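Glyoxalase/bleomycin resistance protein/dioxygenase (Sphaerobacter thermophilus, PDB 4HC5) belongs to the vicinal oxygen chelate (glyoxalase/bleomycin resistance/dioxygenase) superfamily and may act as a dioxygenase, although its substrate is not established. Local coordinates at residues M49-V54 with Q62-L67; G66-S69 with R75-G78; A17-S22 with G79-S84; T103-P108 with G125-L130. One frame throughout, in Å; residues are numbered along the deposited sequence.

Contact 1: residues M49-V54 with Q62-L67; sequences MRFVTV and QVALGL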
loop_
_atom_site.group_PDB
_atom_site.type_symbol
_atom_site.label_atom_id
_atom_site.label_comp_id
_atom_site.label_asym_id
_atom_site.label_seq_id
_atom_site.Cartn_x
_atom_site.Cartn_y
_atom_site.Cartn_z
HETATM N N MSE A 49 2.570 -4.772 -19.860
HETATM C CA MSE A 49 1.940 -4.570 -18.520
HETATM C C MSE A 49 0.404 -4.484 -18.655
HETATM O O MSE A 49 -0.096 -3.524 -19.200
HETATM C CB MSE A 49 2.433 -3.311 -17.757
HETATM C CG MSE A 49 1.612 -3.057 -16.311
HETATM SE SE MSE A 49 2.292 -1.429 -15.487
HETATM C CE MSE A 49 4.189 -1.919 -15.677
ATOM N N ARG A 50 -0.270 -5.479 -18.115
ATOM C CA ARG A 50 -1.709 -5.519 -17.938
ATOM C C ARG A 50 -1.891 -5.029 -16.510
ATOM O O ARG A 50 -1.579 -5.689 -15.554
ATOM C CB ARG A 50 -2.263 -6.953 -18.114
ATOM C CG ARG A 50 -3.764 -7.026 -17.935
ATOM C CD ARG A 50 -4.195 -8.478 -17.889
ATOM N NE ARG A 50 -5.604 -8.627 -17.527
ATOM C CZ ARG A 50 -6.189 -9.763 -17.186
ATOM N NH1 ARG A 50 -5.534 -10.924 -17.184
ATOM N NH2 ARG A 50 -7.463 -9.715 -16.866
ATOM N N PHE A 51 -2.301 -3.785 -16.407
ATOM C CA PHE A 51 -2.478 -3.114 -15.145
ATOM C C PHE A 51 -3.854 -3.501 -14.585
ATOM O O PHE A 51 -4.876 -3.186 -15.154
ATOM C CB PHE A 51 -2.313 -1.591 -15.213
ATOM C CG PHE A 51 -2.355 -0.936 -13.895
ATOM C CD1 PHE A 51 -1.331 -1.120 -12.965
ATOM C CD2 PHE A 51 -3.405 -0.109 -13.556
ATOM C CE1 PHE A 51 -1.348 -0.505 -11.736
ATOM C CE2 PHE A 51 -3.463 0.513 -12.333
ATOM C CZ PHE A 51 -2.398 0.347 -11.393
ATOM N N VAL A 52 -3.806 -4.240 -13.428
ATOM C CA VAL A 52 -5.010 -4.825 -12.823
ATOM C C VAL A 52 -5.034 -4.375 -11.382
ATOM O O VAL A 52 -4.055 -4.515 -10.627
ATOM C CB VAL A 52 -5.027 -6.380 -12.900
ATOM C CG1 VAL A 52 -6.222 -6.958 -12.122
ATOM C CG2 VAL A 52 -4.961 -6.889 -14.356
ATOM N N THR A 53 -6.194 -3.836 -10.974
ATOM C CA THR A 53 -6.395 -3.508 -9.579
ATOM C C THR A 53 -7.772 -3.978 -9.059
ATOM O O THR A 53 -8.728 -4.162 -9.807
ATOM C CB THR A 53 -6.291 -1.994 -9.237
ATOM O OG1 THR A 53 -7.438 -1.325 -9.749
ATOM C CG2 THR A 53 -5.024 -1.305 -9.779
ATOM N N VAL A 54 -7.816 -4.144 -7.730
ATOM C CA VAL A 54 -9.003 -4.537 -7.013
ATOM C C VAL A 54 -9.159 -3.615 -5.771
ATOM O O VAL A 54 -8.218 -3.032 -5.276
ATOM C CB VAL A 54 -8.954 -6.028 -6.544
ATOM C CG1 VAL A 54 -9.103 -6.968 -7.738
ATOM C CG2 VAL A 54 -7.673 -6.331 -5.752
ATOM N N GLN A 62 -6.880 1.205 -3.701
ATOM C CA GLN A 62 -6.882 -0.056 -4.460
ATOM C C GLN A 62 -5.621 -0.860 -4.164
ATOM O O GLN A 62 -4.630 -0.326 -3.635
ATOM C CB GLN A 62 -6.997 0.278 -5.926
ATOM C CG GLN A 62 -8.247 1.045 -6.325
ATOM C CD GLN A 62 -8.226 1.576 -7.754
ATOM O OE1 GLN A 62 -7.493 1.082 -8.624
ATOM N NE2 GLN A 62 -9.020 2.626 -7.989
ATOM N N VAL A 63 -5.649 -2.131 -4.526
ATOM C CA VAL A 63 -4.466 -2.999 -4.520
ATOM C C VAL A 63 -4.235 -3.458 -5.978
ATOM O O VAL A 63 -5.143 -4.008 -6.626
ATOM C CB VAL A 63 -4.701 -4.223 -3.612
ATOM C CG1 VAL A 63 -3.521 -5.234 -3.696
ATOM C CG2 VAL A 63 -4.993 -3.763 -2.161
ATOM N N ALA A 64 -3.021 -3.160 -6.484
ATOM C CA ALA A 64 -2.603 -3.577 -7.804
ATOM C C ALA A 64 -2.043 -5.051 -7.670
ATOM O O ALA A 64 -1.314 -5.388 -6.725
ATOM C CB ALA A 64 -1.529 -2.639 -8.356
ATOM N N LEU A 65 -2.478 -5.842 -8.647
ATOM C CA LEU A 65 -2.049 -7.260 -8.723
ATOM C C LEU A 65 -0.960 -7.336 -9.772
ATOM O O LEU A 65 -1.217 -7.523 -10.942
ATOM C CB LEU A 65 -3.265 -8.103 -9.109
ATOM C CG LEU A 65 -4.478 -8.035 -8.108
ATOM C CD1 LEU A 65 -5.609 -8.939 -8.577
ATOM C CD2 LEU A 65 -4.023 -8.337 -6.660
ATOM N N GLY A 66 0.270 -7.112 -9.305
ATOM C CA GLY A 66 1.449 -7.034 -10.157
ATOM C C GLY A 66 2.091 -8.418 -10.398
ATOM O O GLY A 66 1.801 -9.377 -9.696
ATOM N N LEU A 67 2.953 -8.476 -11.398
ATOM C CA LEU A 67 3.725 -9.683 -11.715
ATOM C C LEU A 67 5.201 -9.457 -11.473
ATOM O O LEU A 67 5.657 -8.297 -11.662
ATOM C CB LEU A 67 3.540 -10.120 -13.172
ATOM C CG LEU A 67 2.147 -10.662 -13.561
ATOM C CD1 LEU A 67 2.010 -10.723 -15.077
ATOM C CD2 LEU A 67 1.850 -12.004 -12.890
#
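Thr53 and Gln62 meet at a slant on one face of the sheet, with the threonine hydroxyl giving its proton to the glutamine carbonyl: OG1 lies 2.7 Å from OE1 of Gln62. The donor sits above the amide plane, 42° out of it. With chi1 at 72°, OG1 is held between the backbone N and the carbonyl carbon of Thr53, where it also accepts from the N-H of Phe41 on the neighbouring strand, so the hydroxyl both accepts and donates. Next to it, Thr53 CG2 packs 4.0 Å from Ala64 CB, and Phe51 brings CE1 to 4.0 Å from that same methyl. This is the beta hairpin 49-55/62-66 of the first beta-alpha-beta-beta-beta module, with Thr53 and Ala64 as a non-hydrogen-bonded pair. Val54 and Val63 form the hydrogen-bonded pair that follows, joined by Val63 N to Val54 O at 2.8 Å and Val54 N to Val63 O at 2.9 Å. On the face that helix 24-34 covers, Leu65 reaches across with CD1, touching Val52 CG1 and Val54 CG1 at 4.1 Å each; its side chain stands nearly square to that of Val54. Leu28 of the helix packs on both valines.

Contact 2: residues G66-S69 with R75-G78; sequences GLPS and RKPG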
loop_
_atom_site.group_PDB
_atom_site.type_symbol
_atom_site.label_atom_id
_atom_site.label_comp_id
_atom_site.label_asym_id
_atom_site.label_seq_id
_atom_site.Cartn_x
_atom_site.Cartn_y
_atom_site.Cartn_z
ATOM N N GLY A 66 0.270 -7.112 -9.305
ATOM C CA GLY A 66 1.449 -7.034 -10.157
ATOM C C GLY A 66 2.091 -8.418 -10.398
ATOM O O GLY A 66 1.801 -9.377 -9.696
ATOM N N LEU A 67 2.953 -8.476 -11.398
ATOM C CA LEU A 67 3.725 -9.683 -11.715
ATOM C C LEU A 67 5.201 -9.457 -11.473
ATOM O O LEU A 67 5.657 -8.297 -11.662
ATOM C CB LEU A 67 3.540 -10.120 -13.172
ATOM C CG LEU A 67 2.147 -10.662 -13.561
ATOM C CD1 LEU A 67 2.010 -10.723 -15.077
ATOM C CD2 LEU A 67 1.850 -12.004 -12.890
ATOM N N PRO A 68 5.985 -10.513 -11.190
ATOM C CA PRO A 68 7.394 -10.313 -11.107
ATOM C C PRO A 68 7.989 -9.624 -12.322
ATOM O O PRO A 68 8.946 -8.824 -12.244
ATOM C CB PRO A 68 7.926 -11.716 -10.908
ATOM C CG PRO A 68 6.827 -12.428 -10.215
ATOM C CD PRO A 68 5.574 -11.852 -10.785
ATOM N N SER A 69 7.430 -9.943 -13.480
ATOM C CA SER A 69 7.932 -9.344 -14.723
ATOM C C SER A 69 7.797 -7.850 -14.873
ATOM O O SER A 69 8.381 -7.258 -15.781
ATOM C CB SER A 69 7.311 -9.999 -15.895
ATOM O OG SER A 69 5.894 -9.877 -15.927
ATOM N N ARG A 75 11.759 -8.894 -7.307
ATOM C CA ARG A 75 10.700 -9.083 -6.351
ATOM C C ARG A 75 9.725 -10.141 -6.839
ATOM O O ARG A 75 9.360 -10.157 -7.970
ATOM C CB ARG A 75 10.005 -7.760 -6.030
ATOM C CG ARG A 75 9.225 -7.092 -7.127
ATOM C CD ARG A 75 8.702 -5.734 -6.642
ATOM N NE ARG A 75 9.767 -4.768 -6.602
ATOM C CZ ARG A 75 9.630 -3.520 -6.178
ATOM N NH1 ARG A 75 8.456 -3.091 -5.759
ATOM N NH2 ARG A 75 10.651 -2.697 -6.185
ATOM N N LYS A 76 9.301 -10.978 -5.915
ATOM C CA LYS A 76 8.517 -12.161 -6.227
ATOM C C LYS A 76 7.327 -12.301 -5.254
ATOM O O LYS A 76 7.317 -11.641 -4.214
ATOM C CB LYS A 76 9.406 -13.428 -6.207
ATOM C CG LYS A 76 10.384 -13.417 -7.407
ATOM C CD LYS A 76 10.993 -14.633 -7.930
ATOM C CE LYS A 76 11.626 -14.397 -9.330
ATOM N NZ LYS A 76 10.653 -14.348 -10.493
ATOM N N PRO A 77 6.361 -13.168 -5.563
ATOM C CA PRO A 77 5.298 -13.345 -4.642
ATOM C C PRO A 77 5.721 -13.981 -3.343
ATOM O O PRO A 77 6.771 -14.646 -3.249
ATOM C CB PRO A 77 4.356 -14.299 -5.393
ATOM C CG PRO A 77 4.709 -14.170 -6.829
ATOM C CD PRO A 77 6.180 -13.985 -6.782
ATOM N N GLY A 78 4.897 -13.758 -2.301
ATOM C CA GLY A 78 5.007 -14.477 -1.038
ATOM C C GLY A 78 5.657 -13.652 0.060
ATOM O O GLY A 78 6.516 -12.791 -0.228
HETATM O O HOH W 1 10.780 -9.248 -10.234
#
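In the connection between the two beta-alpha-beta-beta-beta modules, which leaves strand 62-66 and enters strand 79-87, the ring of Pro68 lies against Arg75 to Pro77. Pro68 starts a short 3-10 turn, and its ring does most of the touching. CB sits 3.6 Å from the carbonyl O of Arg75, while CG meets CD of Pro77 at 3.8 Å, the two proline side chains crossing at about a right angle. Lys76 starts out pointing away from the turn, yet its chain bends at the last torsion (chi4 -78°) and brings NZ back to the CB edge of the Pro68 ring, 3.8 Å from Pro68 CB. Both residues also touch a crystal neighbour, so the lysine pose may owe something to the lattice.

No direct hydrogen bond joins the two segments. A water does the work instead, donating to Pro68 O and to Arg75 O, each 2.8 Å from the water oxygen. The arginine head group is engaged in other directions: it forms a salt bridge with Asp73, a cation-pi contact with Tyr71, and a hydrogen bond to Tyr80 O of the second subunit. Ile20 of strand 13-20 packs on Pro68, Arg75 and Pro77.

Neither proline nitrogen has an N-H to offer, and the two carbonyls that converge on the water are both acceptors. A bridging donor suits such a pair, and the turn is thus closed by one water and the packing of the Pro68 ring at the protein surface.

Contact 3: residues A17-S22 with G79-S84; sequences ATIIVS and GYTGIS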
loop_
_atom_site.group_PDB
_atom_site.type_symbol
_atom_site.label_atom_id
_atom_site.label_comp_id
_atom_site.label_asym_id
_atom_site.label_seq_id
_atom_site.Cartn_x
_atom_site.Cartn_y
_atom_site.Cartn_z
ATOM N N ALA A 17 -1.555 0.432 -3.579
ATOM C CA ALA A 17 -0.311 -0.289 -3.250
ATOM C C ALA A 17 -0.335 -1.590 -4.089
ATOM O O ALA A 17 -1.375 -1.960 -4.621
ATOM C CB ALA A 17 -0.281 -0.604 -1.768
ATOM N N THR A 18 0.802 -2.201 -4.225
ATOM C CA THR A 18 0.969 -3.337 -5.103
ATOM C C THR A 18 1.390 -4.604 -4.340
ATOM O O THR A 18 2.232 -4.534 -3.427
ATOM C CB THR A 18 2.026 -3.027 -6.208
ATOM O OG1 THR A 18 1.660 -1.830 -6.884
ATOM C CG2 THR A 18 2.182 -4.137 -7.265
ATOM N N ILE A 19 0.778 -5.704 -4.780
ATOM C CA ILE A 19 1.283 -7.034 -4.317
ATOM C C ILE A 19 1.765 -7.756 -5.599
ATOM O O ILE A 19 1.417 -7.388 -6.698
ATOM C CB ILE A 19 0.269 -7.821 -3.550
ATOM C CG1 ILE A 19 -0.967 -8.143 -4.405
ATOM C CG2 ILE A 19 -0.136 -7.089 -2.251
ATOM C CD1 ILE A 19 -1.936 -9.185 -3.809
ATOM N N ILE A 20 2.586 -8.739 -5.402
ATOM C CA ILE A 20 3.133 -9.573 -6.487
ATOM C C ILE A 20 2.457 -10.941 -6.440
ATOM O O ILE A 20 2.524 -11.630 -5.437
ATOM C CB ILE A 20 4.665 -9.645 -6.358
ATOM C CG1 ILE A 20 5.344 -8.271 -6.161
ATOM C CG2 ILE A 20 5.272 -10.345 -7.603
ATOM C CD1 ILE A 20 5.172 -7.255 -7.272
ATOM N N VAL A 21 1.926 -11.294 -7.596
ATOM C CA VAL A 21 1.223 -12.544 -7.801
ATOM C C VAL A 21 1.854 -13.312 -8.966
ATOM O O VAL A 21 2.592 -12.727 -9.750
ATOM C CB VAL A 21 -0.302 -12.362 -8.008
ATOM C CG1 VAL A 21 -0.918 -11.640 -6.762
ATOM C CG2 VAL A 21 -0.639 -11.683 -9.305
ATOM N N SER A 22 1.541 -14.606 -9.076
ATOM C CA SER A 22 2.118 -15.403 -10.182
ATOM C C SER A 22 1.237 -15.427 -11.434
ATOM O O SER A 22 1.711 -15.718 -12.545
ATOM C CB SER A 22 2.378 -16.803 -9.718
ATOM O OG SER A 22 1.232 -17.450 -9.211
ATOM N N GLY A 79 5.254 -13.903 1.274
ATOM C CA GLY A 79 5.793 -13.193 2.387
ATOM C C GLY A 79 4.914 -12.072 2.893
ATOM O O GLY A 79 3.853 -11.835 2.421
ATOM N N TYR A 80 5.418 -11.390 3.902
ATOM C CA TYR A 80 4.735 -10.221 4.451
ATOM C C TYR A 80 4.579 -9.133 3.451
ATOM O O TYR A 80 5.527 -8.715 2.908
ATOM C CB TYR A 80 5.517 -9.667 5.628
ATOM C CG TYR A 80 5.483 -10.604 6.727
ATOM C CD1 TYR A 80 4.309 -10.871 7.389
ATOM C CD2 TYR A 80 6.624 -11.293 7.091
ATOM C CE1 TYR A 80 4.275 -11.788 8.416
ATOM C CE2 TYR A 80 6.604 -12.202 8.119
ATOM C CZ TYR A 80 5.428 -12.447 8.762
ATOM O OH TYR A 80 5.437 -13.344 9.763
ATOM N N THR A 81 3.354 -8.694 3.221
ATOM C CA THR A 81 3.105 -7.641 2.264
ATOM C C THR A 81 3.306 -6.263 2.867
ATOM O O THR A 81 3.477 -5.338 2.162
ATOM C CB THR A 81 1.675 -7.673 1.729
ATOM O OG1 THR A 81 0.757 -7.544 2.800
ATOM C CG2 THR A 81 1.398 -8.952 0.964
ATOM N N GLY A 82 3.231 -6.191 4.172
ATOM C CA GLY A 82 3.220 -4.863 4.844
ATOM C C GLY A 82 1.860 -4.201 4.716
ATOM O O GLY A 82 1.681 -3.046 5.078
ATOM N N ILE A 83 0.871 -4.901 4.175
ATOM C CA ILE A 83 -0.524 -4.387 4.012
ATOM C C ILE A 83 -1.359 -4.941 5.148
ATOM O O ILE A 83 -1.447 -6.143 5.390
ATOM C CB ILE A 83 -1.135 -4.708 2.650
ATOM C CG1 ILE A 83 -0.358 -3.990 1.551
ATOM C CG2 ILE A 83 -2.625 -4.324 2.580
ATOM C CD1 ILE A 83 -0.650 -4.434 0.111
ATOM N N SER A 84 -2.048 -4.011 5.816
ATOM C CA SER A 84 -3.007 -4.369 6.858
ATOM C C SER A 84 -4.400 -4.008 6.338
ATOM O O SER A 84 -4.604 -2.973 5.673
ATOM C CB SER A 84 -2.751 -3.657 8.159
ATOM O OG SER A 84 -1.459 -3.957 8.682
HETATM O O HOH W 2 3.105 -5.824 -1.072
#
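Ile19 and Ile83 form a buried apolar contact between the two beta-alpha-beta-beta-beta modules of the vicinal oxygen chelate fold, where the first strand of one module (13-20) faces the first strand of the other (79-87). The segments run nearly antiparallel, at 157°, but their axes stay 8.6 Å apart and no backbone hydrogen bond spans them, so side chains and a water fill the junction. Ile83 reaches over with its outermost methyl: its chain is extended (chi2 168°), and CD1 comes to 3.6 Å from Ile19 CG2, the two side chains crossing at about a right angle. The same CD1 lies 4.3 Å from Ala17 CB. Ile19 CG2 also meets the methyl CG2 of Thr81 at 4.0 Å, here side by side and pointing the same way. Water 2 links the backbones, donating to Thr18 O at 2.8 Å and, over a longer 3.3 Å, to Thr81 O.

The dimer interface is close at hand. Ala17 packs on Ala17 of the second subunit, Thr18 OG1 bonds to Gly82 O of that subunit, and Ser84 pairs antiparallel with one of its strands, carrying the sheet across.

Thr81 closes an ST turn round Gly82, whose phi is positive: its OG1, also hydrogen-bonded to Gln127 O, accepts from Ile83 N at 3.0 Å with an angle of 156° at the hydrogen.

Contact 4: residues T103-P108 with G125-L130; sequences TFTKPP and GNQFFL
The apolar part of this contact is Phe104 against Leu130. The leucine methyl CD2 sits at the edge of the phenylalanine ring, near the ring plane, 4.1 Å from CE2, and the two side chains approach at a slant. Phe104 has chi1 at -72°, which sets CG anti to its carbonyl carbon and carries the ring over toward strand 126-132. The CB of Leu130 points toward 103-108. The ring is hemmed in further by helix 90-99, where Tyr94 meets it edge-to-face and Leu97 and Thr98 pack on it. Leu130 in turn touches Ile11 of the second subunit.

The mixed polar and apolar part lies on the opposite face of the sheet. Thr105 points toward strand 126-132 and offers its methyl CG2 to Gln127 OE1 at 3.6 Å, with the two side chains at about a right angle. Gln127 was modelled in two conformers, so this approach is doubtful and in any case only a van der Waals touch.

Of direct hydrogen bonds there are none, and the nearest CA atoms, those of Phe104 and Gln127, are 9.3 Å apart. The reason is strand 116-121, which runs between the two segments and pairs with Thr103 and Thr105 through Ser121 and Trp119. Side chains therefore meet across an intervening strand, with Phe104 and Leu130 on the helix-covered side, as expected for the second beta-alpha-beta-beta-beta module of the vicinal oxygen chelate fold.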
loop_
_atom_site.group_PDB
_atom_site.type_symbol
_atom_site.label_atom_id
_atom_site.label_comp_id
_atom_site.label_asym_id
_atom_site.label_seq_id
_atom_site.Cartn_x
_atom_site.Cartn_y
_atom_site.Cartn_z
ATOM N N THR A 103 -6.449 -19.667 4.113
ATOM C CA THR A 103 -5.462 -20.045 5.157
ATOM C C THR A 103 -5.184 -18.961 6.129
ATOM O O THR A 103 -4.613 -17.958 5.735
ATOM C CB THR A 103 -4.094 -20.481 4.505
ATOM O OG1 THR A 103 -4.359 -21.576 3.611
ATOM C CG2 THR A 103 -3.113 -20.943 5.521
ATOM N N PHE A 104 -5.598 -19.161 7.363
ATOM C CA PHE A 104 -5.277 -18.252 8.486
ATOM C C PHE A 104 -4.208 -18.879 9.351
ATOM O O PHE A 104 -4.082 -20.132 9.428
ATOM C CB PHE A 104 -6.478 -18.036 9.383
ATOM C CG PHE A 104 -7.537 -17.191 8.800
ATOM C CD1 PHE A 104 -8.551 -17.669 7.993
ATOM C CD2 PHE A 104 -7.511 -15.817 9.053
ATOM C CE1 PHE A 104 -9.457 -16.838 7.431
ATOM C CE2 PHE A 104 -8.462 -14.976 8.503
ATOM C CZ PHE A 104 -9.436 -15.483 7.675
ATOM N N THR A 105 -3.427 -18.054 10.036
ATOM C CA THR A 105 -2.421 -18.553 10.959
ATOM C C THR A 105 -3.028 -19.127 12.279
ATOM O O THR A 105 -2.445 -20.005 12.905
ATOM C CB THR A 105 -1.351 -17.515 11.265
ATOM O OG1 THR A 105 -1.953 -16.391 11.848
ATOM C CG2 THR A 105 -0.595 -17.114 9.999
ATOM N N LYS A 106 -4.152 -18.544 12.667
ATOM C CA LYS A 106 -4.852 -18.896 13.934
ATOM C C LYS A 106 -6.141 -18.084 14.021
ATOM O O LYS A 106 -6.316 -17.121 13.213
ATOM C CB LYS A 106 -3.981 -18.708 15.179
ATOM C CG LYS A 106 -3.481 -17.266 15.329
ATOM C CD LYS A 106 -2.563 -17.073 16.540
ATOM C CE LYS A 106 -2.078 -15.646 16.603
ATOM N NZ LYS A 106 -1.140 -15.616 17.740
ATOM N N PRO A 107 -7.022 -18.387 14.978
ATOM C CA PRO A 107 -8.221 -17.557 15.054
ATOM C C PRO A 107 -7.900 -16.135 15.522
ATOM O O PRO A 107 -6.849 -15.896 16.078
ATOM C CB PRO A 107 -9.082 -18.309 16.085
ATOM C CG PRO A 107 -8.559 -19.735 16.001
ATOM C CD PRO A 107 -7.110 -19.552 15.880
ATOM N N PRO A 108 -8.839 -15.234 15.325
ATOM C CA PRO A 108 -8.703 -13.875 15.900
ATOM C C PRO A 108 -8.362 -13.943 17.387
ATOM O O PRO A 108 -8.903 -14.746 18.148
ATOM C CB PRO A 108 -10.061 -13.259 15.664
ATOM C CG PRO A 108 -10.591 -13.985 14.415
ATOM C CD PRO A 108 -10.133 -15.394 14.659
ATOM N N GLY A 125 0.907 -17.069 -1.181
ATOM C CA GLY A 125 1.593 -16.911 0.058
ATOM C C GLY A 125 1.830 -15.465 0.524
ATOM O O GLY A 125 2.561 -15.234 1.506
ATOM N N ASN A 126 1.202 -14.534 -0.190
ATOM C CA ASN A 126 1.237 -13.129 0.330
ATOM C C ASN A 126 0.394 -13.026 1.612
ATOM O O ASN A 126 -0.776 -13.386 1.593
ATOM C CB ASN A 126 0.658 -12.200 -0.709
ATOM C CG ASN A 126 1.509 -12.115 -1.995
ATOM O OD1 ASN A 126 2.727 -11.921 -1.899
ATOM N ND2 ASN A 126 0.882 -12.257 -3.165
ATOM N N GLN A 127 1.039 -12.495 2.637
ATOM C CA GLN A 127 0.429 -12.406 3.966
ATOM C C GLN A 127 -0.066 -10.988 4.309
ATOM O O GLN A 127 0.584 -9.974 4.062
ATOM C CB GLN A 127 1.392 -12.875 5.058
ATOM C CG GLN A 127 0.635 -13.204 6.372
ATOM C CD GLN A 127 1.544 -13.814 7.438
ATOM O OE1 GLN A 127 1.352 -14.953 7.943
ATOM N NE2 GLN A 127 2.495 -13.041 7.814
ATOM N N PHE A 128 -1.300 -11.027 4.821
ATOM C CA PHE A 128 -1.958 -9.754 5.273
ATOM C C PHE A 128 -2.244 -9.877 6.753
ATOM O O PHE A 128 -2.651 -10.938 7.261
ATOM C CB PHE A 128 -3.274 -9.548 4.516
ATOM C CG PHE A 128 -3.119 -9.436 3.043
ATOM C CD1 PHE A 128 -2.825 -8.270 2.439
ATOM C CD2 PHE A 128 -3.186 -10.548 2.233
ATOM C CE1 PHE A 128 -2.659 -8.169 1.083
ATOM C CE2 PHE A 128 -2.975 -10.476 0.869
ATOM C CZ PHE A 128 -2.758 -9.241 0.273
ATOM N N PHE A 129 -2.233 -8.724 7.432
ATOM C CA PHE A 129 -2.690 -8.577 8.820
ATOM C C PHE A 129 -4.128 -8.068 8.754
ATOM O O PHE A 129 -4.390 -7.082 8.060
ATOM C CB PHE A 129 -1.774 -7.601 9.520
ATOM C CG PHE A 129 -1.984 -7.463 11.017
ATOM C CD1 PHE A 129 -2.080 -8.599 11.823
ATOM C CD2 PHE A 129 -1.940 -6.223 11.646
ATOM C CE1 PHE A 129 -2.187 -8.445 13.193
ATOM C CE2 PHE A 129 -2.032 -6.090 13.009
ATOM C CZ PHE A 129 -2.143 -7.242 13.782
ATOM N N LEU A 130 -5.075 -8.791 9.377
ATOM C CA LEU A 130 -6.463 -8.538 9.362
ATOM C C LEU A 130 -6.852 -8.080 10.763
ATOM O O LEU A 130 -6.692 -8.814 11.724
ATOM C CB LEU A 130 -7.268 -9.774 8.954
ATOM C CG LEU A 130 -8.763 -9.617 8.888
ATOM C CD1 LEU A 130 -9.179 -8.582 7.841
ATOM C CD2 LEU A 130 -9.467 -10.985 8.615
#

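From the N terminus, strand 13-20 supplies the first half of contact 3, whose loop stays open until strand 79-87. Within that span contact 1 closes the short hairpin 49-55/62-66, and contact 2 then closes the surface turn of the connection, beginning on Gly66 and Leu67, where contact 1 ends. Both are thus enclosed by contact 3, which joins the two modules. Contact 4 comes later, in series, and belongs wholly to the second module, its centre about 21 Å from that of contact 1. Cross-links tie the set together: Ala64 N bonds to Ala17 O, Gly78 N to Asn126 OD1, and Ile20 O to Asn126 ND2.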